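Long-range contacts in Poly(3-hydroxyalkanoate) polymerase subunit PhaC (Cupriavidus necator, PDB 5HZ2), which polymerises (R)-3-hydroxybutyryl-CoA into polyhydroxybutyrate, an intracellular energy reserve, with release of CoA, through the C-terminal alpha/beta hydrolase-fold domain described here: residues 26-31 with 366-371; 32-37 with 362-367; 265-270 with 292-297. All blocks are in the same frame, centred on the assembly; numbering follows the deposited sequence.

Overall arrangement
Contacts 1 and 2 lie side by side, their centres 8 Å apart, and join consecutive parts near the start of this chain to one segment near its end; they share Ala-366 and Asn-367. Contact 1, partly buried at the end of strand 22-27, relies on a glutamine side chain, a tyrosine ring and a water. Contact 2, at the surface, is a short antiparallel ladder whose bonds run between backbone atoms. Contact 3, also superficial, lies about 31 Å from contact 1 and 29 Å from contact 2, centre to centre. It joins the approaches to two parallel strands of the main sheet, using an asparagine side chain and two waters. None reaches the predicted active-site Cys-118.

Contact 1: 26-31 with 366-371; sequences QYKPLT and ANYGNA. With SO4 (sulfate ion), chain I.
Direct hydrogen bonding between 26-31 and 366-371 rests on the side-chain amide of Gln-26, whose OE1 accepts from Gly-369 N at 2.7 Å. The N-H...O angle is 159°, with the donor tilted from the carbonyl plane. The reach comes from an extended chain: CG stands anti to the backbone N (chi1 178°), and the chain stays extended beyond CG, carrying the amide to the far backbone. The other end of the amide works through water: NE2 of Gln-26 donates to a water 3.1 Å away, which in turn donates to Asn-367 O and Gly-369 O. Both ends of one side chain thus engage Asn-367 and Gly-369, the backbone on either side of Tyr-368 in sequence.

In the fold, Gln-26 belongs to strand 22-27, which lies between strands 13-18 and 71-76 in the large mixed sheet of this alpha/beta hydrolase domain. The partner is a loop leading to strand 377-378 at the edge of that sheet. Tyr-368 also touches Ala-14 and Val-16 of strand 13-18, so this one ring touches residues of two adjacent strands.

Van der Waals contact is carried by the Tyr-368 ring, turned 84° to the Gln-26 amide. Tyr-368 CE1 comes 3.3 Å from Gln-26 O, while Tyr-27 C lies at the ring edge, near its plane. Farther out, Tyr-368 OH meets Lys-28 CB at 3.3 Å, against the base of the lysine chain. That chain then bends, and its NZ donates to Pro-29 O.

A sulfate, probably from the crystallisation liquor, accepts hydrogen bonds from Ala-366 N, Asn-367 N and Asn-367 ND2.

Contact 2: 32-37 with 362-367; sequences DKVHAR and RAAPAN. With SO4 (sulfate ion), chain I; SO4 (sulfate ion), chain F.
Arg-362 lays one face of its guanidinium against the methyl of Ala-36, whose CB sits 3.7 Å above the plane, offset toward the rim. The bend at chi3 (52°), after an extended chi2, turns the group to meet that methyl; nearer the backbone, Arg-362 CG lies 3.7 Å from Val-34 O. Val-34 packs on the other partners: CG1 meets Ala-364 CB at 4.1 Å, and CG2 approaches both Ala-364 CA and Pro-365 CD.

The backbone evidence is a run of three hydrogen bonds. Val-34 and Arg-362 form an antiparallel hydrogen-bonded pair, exchanging N-H...O bonds in both directions, each 2.9 Å between N and O. Beyond it, Ala-364 N donates to Asp-32 O at 2.8 Å. Between them Lys-33 and Ala-363 make a non-hydrogen-bonded pair with CA atoms 4.3 Å apart, where Lys-33 CA also makes a CA-H...O contact with Arg-362 O at 3.1 Å. Asp-32 N and Lys-33 N donate to a second sulfate, probably from the crystallisation liquor.

Such reciprocal bonding, one hydrogen-bonded pair next to one non-hydrogen-bonded pair, is characteristic of a two-stranded antiparallel beta ladder, here strands 33-35 and 361-363, separate from the main sheet of the alpha/beta hydrolase domain.

Contact 3: 265-270 with 292-297; sequences ASIDVP and ALLANK
Asn-296 reaches across from 292-297 to the backbone and carboxylate of 265-270. Asn-296 CB lies 3.3 Å from Asp-268 OD1 and also touches Val-269 O. The next atom, Asn-296 CG, rests 3.6 Å from Asp-268 OD1, with Val-269 C also close. At the tip the amide divides its work. Asn-296 ND2 donates to Asp-268 OD1 at 3.0 Å with an N-H...O angle of 151°, and more weakly to Asp-268 O. Asn-296 OD1 packs 3.7 Å from Pro-270 CD. It also accepts the hydrogen bond of the next residue, Lys-297 N, which lies in the carbonyl plane. These bonds at both ends of the amide restrain its rotation.

The carboxylate does not meet the amide flat: their planes are 52° apart, and ND2 approaches OD1 from above the carboxylate plane. With CG anti to the backbone N (chi1 -166°), the Asp-268 carboxylate is carried toward Asn-296.

Both segments lead directly into the central sheet of the alpha/beta hydrolase fold, 265-270 into strand 271-276 and the later segment into the adjacent parallel strand 298-303. With helix 284-288 on the connection, this is a beta-alpha-beta crossover. The two strand starts are already side by side: Pro-270 CA makes a CA-H...O contact with Lys-297 O at 3.2 Å, and Lys-297 is backbone-bonded to Thr-271.

Two waters link the two backbones. One accepts from Asp-268 N and Ala-295 N; the other donates to Val-269 O and, at 2.7 Å, to Ala-295 O. Ala-295 CB touches Ala-265 O (3.5 Å) and also Asp-268 OD1.

Contact 1: 26-31 with 366-371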
loop_
_atom_site.group_PDB
_atom_site.type_symbol
_atom_site.label_atom_id
_atom_site.label_comp_id
_atom_site.label_asym_id
_atom_site.label_seq_id
_atom_site.Cartn_x
_atom_site.Cartn_y
_atom_site.Cartn_z
ATOM N N GLN A 26 18.557 2.619 39.796
ATOM C CA GLN A 26 18.008 3.871 40.318
ATOM C C GLN A 26 18.991 4.939 40.012
ATOM O O GLN A 26 20.181 4.841 40.340
ATOM C CB GLN A 26 17.682 3.791 41.838
ATOM C CG GLN A 26 17.165 5.095 42.362
ATOM C CD GLN A 26 16.861 5.062 43.887
ATOM O OE1 GLN A 26 16.941 4.010 44.548
ATOM N NE2 GLN A 26 16.481 6.200 44.423
ATOM N N TYR A 27 18.528 6.018 39.389
ATOM C CA TYR A 27 19.463 7.047 38.975
ATOM C C TYR A 27 19.623 8.156 40.037
ATOM O O TYR A 27 18.698 8.468 40.798
ATOM C CB TYR A 27 19.091 7.680 37.595
ATOM C CG TYR A 27 19.250 6.636 36.502
ATOM C CD1 TYR A 27 20.499 6.380 35.958
ATOM C CD2 TYR A 27 18.156 5.830 36.116
ATOM C CE1 TYR A 27 20.687 5.387 34.973
ATOM C CE2 TYR A 27 18.321 4.807 35.162
ATOM C CZ TYR A 27 19.553 4.599 34.590
ATOM O OH TYR A 27 19.692 3.624 33.630
ATOM N N LYS A 28 20.824 8.688 40.064
ATOM C CA LYS A 28 21.191 9.807 40.952
ATOM C C LYS A 28 20.405 11.078 40.528
ATOM O O LYS A 28 20.319 11.396 39.360
ATOM C CB LYS A 28 22.698 10.110 40.869
ATOM C CG LYS A 28 23.179 11.036 42.004
ATOM C CD LYS A 28 24.654 11.318 42.002
ATOM C CE LYS A 28 25.093 12.309 40.934
ATOM N NZ LYS A 28 24.449 13.663 40.927
ATOM N N PRO A 29 19.796 11.784 41.488
ATOM C CA PRO A 29 19.113 13.001 41.110
ATOM C C PRO A 29 20.053 14.046 40.504
ATOM O O PRO A 29 21.240 14.118 40.806
ATOM C CB PRO A 29 18.484 13.489 42.407
ATOM C CG PRO A 29 19.086 12.695 43.490
ATOM C CD PRO A 29 19.634 11.449 42.924
ATOM N N LEU A 30 19.499 14.863 39.632
ATOM C CA LEU A 30 20.250 15.924 39.028
ATOM C C LEU A 30 19.566 17.282 39.323
ATOM O O LEU A 30 19.875 18.291 38.671
ATOM C CB LEU A 30 20.363 15.651 37.523
ATOM C CG LEU A 30 21.267 14.481 37.152
ATOM C CD1 LEU A 30 21.137 14.241 35.645
ATOM C CD2 LEU A 30 22.742 14.718 37.464
ATOM N N THR A 31 18.615 17.278 40.249
ATOM C CA THR A 31 17.808 18.438 40.606
ATOM C C THR A 31 17.773 18.464 42.135
ATOM O O THR A 31 18.037 17.429 42.771
ATOM C CB THR A 31 16.347 18.326 40.094
ATOM O OG1 THR A 31 15.773 17.083 40.507
ATOM C CG2 THR A 31 16.278 18.461 38.580
ATOM N N ALA A 366 19.162 11.671 48.990
ATOM C CA ALA A 366 20.625 11.710 49.019
ATOM C C ALA A 366 21.213 10.344 48.716
ATOM O O ALA A 366 22.338 10.255 48.308
ATOM C CB ALA A 366 21.128 12.125 50.430
ATOM N N ASN A 367 20.486 9.278 49.026
ATOM C CA ASN A 367 20.986 7.915 48.783
ATOM C C ASN A 367 20.070 7.060 47.911
ATOM O O ASN A 367 18.920 7.418 47.675
ATOM C CB ASN A 367 21.249 7.245 50.124
ATOM C CG ASN A 367 22.518 7.787 50.778
ATOM O OD1 ASN A 367 23.604 7.451 50.375
ATOM N ND2 ASN A 367 22.351 8.705 51.750
ATOM N N TYR A 368 20.615 5.944 47.454
ATOM C CA TYR A 368 19.917 4.993 46.625
ATOM C C TYR A 368 19.150 4.003 47.460
ATOM O O TYR A 368 19.571 3.631 48.524
ATOM C CB TYR A 368 20.912 4.215 45.784
ATOM C CG TYR A 368 21.704 5.032 44.801
ATOM C CD1 TYR A 368 21.105 5.595 43.693
ATOM C CD2 TYR A 368 23.054 5.224 44.971
ATOM C CE1 TYR A 368 21.830 6.333 42.793
ATOM C CE2 TYR A 368 23.780 5.963 44.079
ATOM C CZ TYR A 368 23.161 6.513 42.988
ATOM O OH TYR A 368 23.867 7.234 42.091
ATOM N N GLY A 369 18.026 3.564 46.941
ATOM C CA GLY A 369 17.227 2.568 47.591
ATOM C C GLY A 369 16.735 2.891 48.971
ATOM O O GLY A 369 16.368 3.993 49.257
ATOM N N ASN A 370 16.745 1.882 49.814
ATOM C CA ASN A 370 16.290 2.003 51.178
ATOM C C ASN A 370 16.956 0.956 52.054
ATOM O O ASN A 370 17.832 0.259 51.605
ATOM C CB ASN A 370 14.768 1.998 51.271
ATOM C CG ASN A 370 14.159 0.663 50.952
ATOM O OD1 ASN A 370 14.842 -0.316 50.766
ATOM N ND2 ASN A 370 12.852 0.628 50.907
ATOM N N ALA A 371 16.545 0.854 53.306
ATOM C CA ALA A 371 17.177 -0.089 54.205
ATOM C C ALA A 371 17.074 -1.495 53.658
ATOM O O ALA A 371 18.011 -2.246 53.733
ATOM C CB ALA A 371 16.534 -0.013 55.572
HETATM S S SO4 I . 18.298 9.785 51.707
HETATM O O1 SO4 I . 19.396 9.281 52.607
HETATM O O2 SO4 I . 18.175 8.991 50.419
HETATM O O3 SO4 I . 18.514 11.249 51.501
HETATM O O4 SO4 I . 16.982 9.679 52.381
HETATM O O HOH W 1 16.285 6.303 47.560
#

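Contact 2: 32-37 with 362-367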
loop_
_atom_site.group_PDB
_atom_site.type_symbol
_atom_site.label_atom_id
_atom_site.label_comp_id
_atom_site.label_asym_id
_atom_site.label_seq_id
_atom_site.Cartn_x
_atom_site.Cartn_y
_atom_site.Cartn_z
ATOM N N ASP A 32 17.423 19.591 42.762
ATOM C CA ASP A 32 17.294 19.606 44.248
ATOM C C ASP A 32 16.013 19.000 44.724
ATOM O O ASP A 32 15.930 18.428 45.802
ATOM C CB ASP A 32 17.405 21.052 44.796
ATOM C CG ASP A 32 18.778 21.704 44.474
ATOM O OD1 ASP A 32 19.804 21.003 44.465
ATOM O OD2 ASP A 32 18.829 22.922 44.203
ATOM N N LYS A 33 14.974 19.141 43.918
ATOM C CA LYS A 33 13.717 18.522 44.209
ATOM C C LYS A 33 13.236 17.556 43.086
ATOM O O LYS A 33 13.631 17.662 41.929
ATOM C CB LYS A 33 12.700 19.563 44.420
ATOM C CG LYS A 33 13.143 20.546 45.495
ATOM C CD LYS A 33 11.930 21.222 46.084
ATOM C CE LYS A 33 12.262 22.637 46.538
ATOM N NZ LYS A 33 11.058 23.498 46.367
ATOM N N VAL A 34 12.380 16.636 43.480
ATOM C CA VAL A 34 11.822 15.691 42.560
ATOM C C VAL A 34 10.392 15.424 42.936
ATOM O O VAL A 34 10.020 15.555 44.073
ATOM C CB VAL A 34 12.569 14.339 42.607
ATOM C CG1 VAL A 34 14.022 14.491 42.207
ATOM C CG2 VAL A 34 12.442 13.677 43.975
ATOM N N HIS A 35 9.598 15.040 41.961
ATOM C CA HIS A 35 8.260 14.596 42.224
ATOM C C HIS A 35 8.126 13.468 43.192
ATOM O O HIS A 35 8.957 12.561 43.255
ATOM C CB HIS A 35 7.556 14.213 40.910
ATOM C CG HIS A 35 7.257 15.389 40.047
ATOM N ND1 HIS A 35 8.093 15.799 39.033
ATOM C CD2 HIS A 35 6.200 16.210 40.025
ATOM C CE1 HIS A 35 7.553 16.840 38.429
ATOM N NE2 HIS A 35 6.435 17.145 39.060
ATOM N N ALA A 36 7.010 13.481 43.913
ATOM C CA ALA A 36 6.735 12.458 44.878
ATOM C C ALA A 36 6.744 11.035 44.250
ATOM O O ALA A 36 7.254 10.093 44.851
ATOM C CB ALA A 36 5.383 12.700 45.556
ATOM N N ARG A 37 6.109 10.875 43.079
ATOM C CA ARG A 37 6.000 9.585 42.418
ATOM C C ARG A 37 7.149 9.407 41.436
ATOM O O ARG A 37 7.381 10.265 40.602
ATOM C CB ARG A 37 4.724 9.470 41.614
ATOM C CG ARG A 37 3.509 9.668 42.446
ATOM C CD ARG A 37 2.340 9.036 41.805
ATOM N NE ARG A 37 1.240 9.101 42.716
ATOM C CZ ARG A 37 0.153 9.812 42.552
ATOM N NH1 ARG A 37 -0.047 10.551 41.467
ATOM N NH2 ARG A 37 -0.769 9.761 43.501
ATOM N N ARG A 362 9.306 17.442 46.209
ATOM C CA ARG A 362 9.891 17.422 47.532
ATOM C C ARG A 362 11.397 17.269 47.381
ATOM O O ARG A 362 11.896 17.008 46.282
ATOM C CB ARG A 362 9.323 16.266 48.297
ATOM C CG ARG A 362 9.716 14.925 47.669
ATOM C CD ARG A 362 9.171 13.771 48.431
ATOM N NE ARG A 362 7.739 13.980 48.609
ATOM C CZ ARG A 362 6.939 13.123 49.227
ATOM N NH1 ARG A 362 7.432 11.971 49.684
ATOM N NH2 ARG A 362 5.635 13.406 49.339
ATOM N N ALA A 363 12.156 17.404 48.480
ATOM C CA ALA A 363 13.608 17.347 48.360
ATOM C C ALA A 363 14.061 15.975 47.810
ATOM O O ALA A 363 13.529 14.951 48.201
ATOM C CB ALA A 363 14.273 17.607 49.720
ATOM N N ALA A 364 15.059 15.998 46.951
ATOM C CA ALA A 364 15.583 14.800 46.311
ATOM C C ALA A 364 16.234 13.842 47.322
ATOM O O ALA A 364 16.859 14.306 48.296
ATOM C CB ALA A 364 16.638 15.200 45.298
ATOM N N PRO A 365 16.146 12.524 47.088
ATOM C CA PRO A 365 16.918 11.639 47.978
ATOM C C PRO A 365 18.440 11.799 47.871
ATOM O O PRO A 365 18.963 12.036 46.804
ATOM C CB PRO A 365 16.459 10.242 47.553
ATOM C CG PRO A 365 16.071 10.395 46.092
ATOM C CD PRO A 365 15.528 11.789 45.964
ATOM N N ALA A 366 19.162 11.671 48.990
ATOM C CA ALA A 366 20.625 11.710 49.019
ATOM C C ALA A 366 21.213 10.344 48.716
ATOM O O ALA A 366 22.338 10.255 48.308
ATOM C CB ALA A 366 21.128 12.125 50.430
ATOM N N ASN A 367 20.486 9.278 49.026
ATOM C CA ASN A 367 20.986 7.915 48.783
ATOM C C ASN A 367 20.070 7.060 47.911
ATOM O O ASN A 367 18.920 7.418 47.675
ATOM C CB ASN A 367 21.249 7.245 50.124
ATOM C CG ASN A 367 22.518 7.787 50.778
ATOM O OD1 ASN A 367 23.604 7.451 50.375
ATOM N ND2 ASN A 367 22.351 8.705 51.750
HETATM S S SO4 I . 18.298 9.785 51.707
HETATM O O1 SO4 I . 19.396 9.281 52.607
HETATM O O2 SO4 I . 18.175 8.991 50.419
HETATM O O3 SO4 I . 18.514 11.249 51.501
HETATM O O4 SO4 I . 16.982 9.679 52.381
HETATM S S SO4 F . 15.548 22.107 40.854
HETATM O O1 SO4 F . 14.840 21.263 41.801
HETATM O O2 SO4 F . 16.994 21.981 40.965
HETATM O O3 SO4 F . 15.148 21.839 39.477
HETATM O O4 SO4 F . 15.149 23.480 41.134
#

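Contact 3: 265-270 with 292-297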
loop_
_atom_site.group_PDB
_atom_site.type_symbol
_atom_site.label_atom_id
_atom_site.label_comp_id
_atom_site.label_asym_id
_atom_site.label_seq_id
_atom_site.Cartn_x
_atom_site.Cartn_y
_atom_site.Cartn_z
ATOM N N ALA A 265 -8.325 -3.456 29.329
ATOM C CA ALA A 265 -9.192 -2.362 29.795
ATOM C C ALA A 265 -9.180 -2.289 31.324
ATOM O O ALA A 265 -9.591 -1.272 31.906
ATOM C CB ALA A 265 -10.620 -2.459 29.237
ATOM N N SER A 266 -8.689 -3.325 31.980
ATOM C CA SER A 266 -8.649 -3.331 33.452
ATOM C C SER A 266 -7.474 -2.546 34.041
ATOM O O SER A 266 -7.480 -2.225 35.244
ATOM C CB SER A 266 -8.611 -4.770 33.972
ATOM O OG SER A 266 -7.285 -5.294 33.864
ATOM N N ILE A 267 -6.500 -2.147 33.226
ATOM C CA ILE A 267 -5.414 -1.336 33.759
ATOM C C ILE A 267 -5.994 -0.013 34.259
ATOM O O ILE A 267 -5.717 0.402 35.354
ATOM C CB ILE A 267 -4.338 -1.078 32.706
ATOM C CG1 ILE A 267 -3.695 -2.397 32.295
ATOM C CG2 ILE A 267 -3.296 -0.119 33.234
ATOM C CD1 ILE A 267 -2.923 -2.334 31.006
ATOM N N ASP A 268 -6.836 0.615 33.450
ATOM C CA ASP A 268 -7.592 1.801 33.849
ATOM C C ASP A 268 -6.902 2.997 34.512
ATOM O O ASP A 268 -7.314 3.426 35.566
ATOM C CB ASP A 268 -8.788 1.337 34.692
ATOM C CG ASP A 268 -9.847 2.413 34.886
ATOM O OD1 ASP A 268 -9.856 3.417 34.169
ATOM O OD2 ASP A 268 -10.685 2.223 35.776
ATOM N N VAL A 269 -5.848 3.511 33.904
ATOM C CA VAL A 269 -5.148 4.673 34.424
ATOM C C VAL A 269 -4.811 5.621 33.276
ATOM O O VAL A 269 -4.811 5.217 32.145
ATOM C CB VAL A 269 -3.881 4.318 35.209
ATOM C CG1 VAL A 269 -4.192 3.389 36.358
ATOM C CG2 VAL A 269 -2.817 3.743 34.318
ATOM N N PRO A 270 -4.516 6.882 33.562
ATOM C CA PRO A 270 -4.207 7.830 32.485
ATOM C C PRO A 270 -3.054 7.234 31.700
ATOM O O PRO A 270 -2.140 6.711 32.295
ATOM C CB PRO A 270 -3.792 9.071 33.243
ATOM C CG PRO A 270 -4.611 9.011 34.479
ATOM C CD PRO A 270 -4.684 7.565 34.850
ATOM N N ALA A 292 -8.189 2.028 21.222
ATOM C CA ALA A 292 -9.455 1.340 21.243
ATOM C C ALA A 292 -9.551 0.283 22.347
ATOM O O ALA A 292 -10.605 -0.259 22.570
ATOM C CB ALA A 292 -9.708 0.702 19.904
ATOM N N LEU A 293 -8.443 -0.022 23.012
ATOM C CA LEU A 293 -8.426 -1.061 24.033
ATOM C C LEU A 293 -8.314 -0.644 25.473
ATOM O O LEU A 293 -8.642 -1.407 26.360
ATOM C CB LEU A 293 -7.228 -1.980 23.800
ATOM C CG LEU A 293 -6.890 -2.428 22.394
ATOM C CD1 LEU A 293 -5.558 -3.149 22.358
ATOM C CD2 LEU A 293 -8.000 -3.295 21.865
ATOM N N LEU A 294 -7.826 0.554 25.703
ATOM C CA LEU A 294 -7.584 0.985 27.043
ATOM C C LEU A 294 -8.577 1.948 27.606
ATOM O O LEU A 294 -9.049 2.823 26.922
ATOM C CB LEU A 294 -6.193 1.624 27.142
ATOM C CG LEU A 294 -4.997 0.828 26.636
ATOM C CD1 LEU A 294 -3.779 1.704 26.492
ATOM C CD2 LEU A 294 -4.707 -0.335 27.551
ATOM N N ALA A 295 -8.876 1.750 28.880
ATOM C CA ALA A 295 -9.713 2.692 29.645
ATOM C C ALA A 295 -8.987 3.904 30.191
ATOM O O ALA A 295 -7.764 3.982 30.253
ATOM C CB ALA A 295 -10.439 1.941 30.805
ATOM N N ASN A 296 -9.789 4.853 30.682
ATOM C CA ASN A 296 -9.332 6.033 31.321
ATOM C C ASN A 296 -8.866 7.058 30.285
ATOM O O ASN A 296 -9.126 6.883 29.095
ATOM C CB ASN A 296 -8.271 5.724 32.380
ATOM C CG ASN A 296 -8.345 6.652 33.590
ATOM O OD1 ASN A 296 -8.116 7.883 33.516
ATOM N ND2 ASN A 296 -8.595 6.068 34.721
ATOM N N LYS A 297 -8.264 8.149 30.743
ATOM C CA LYS A 297 -7.868 9.248 29.881
ATOM C C LYS A 297 -6.625 8.919 29.103
ATOM O O LYS A 297 -5.605 8.674 29.694
ATOM C CB LYS A 297 -7.622 10.476 30.739
ATOM C CG LYS A 297 -8.295 11.710 30.221
ATOM C CD LYS A 297 -7.402 12.418 29.231
ATOM C CE LYS A 297 -8.031 12.493 27.853
ATOM N NZ LYS A 297 -8.436 13.878 27.528
HETATM O O HOH W 2 -6.913 0.262 30.460
HETATM O O HOH W 3 -5.424 2.577 30.567
#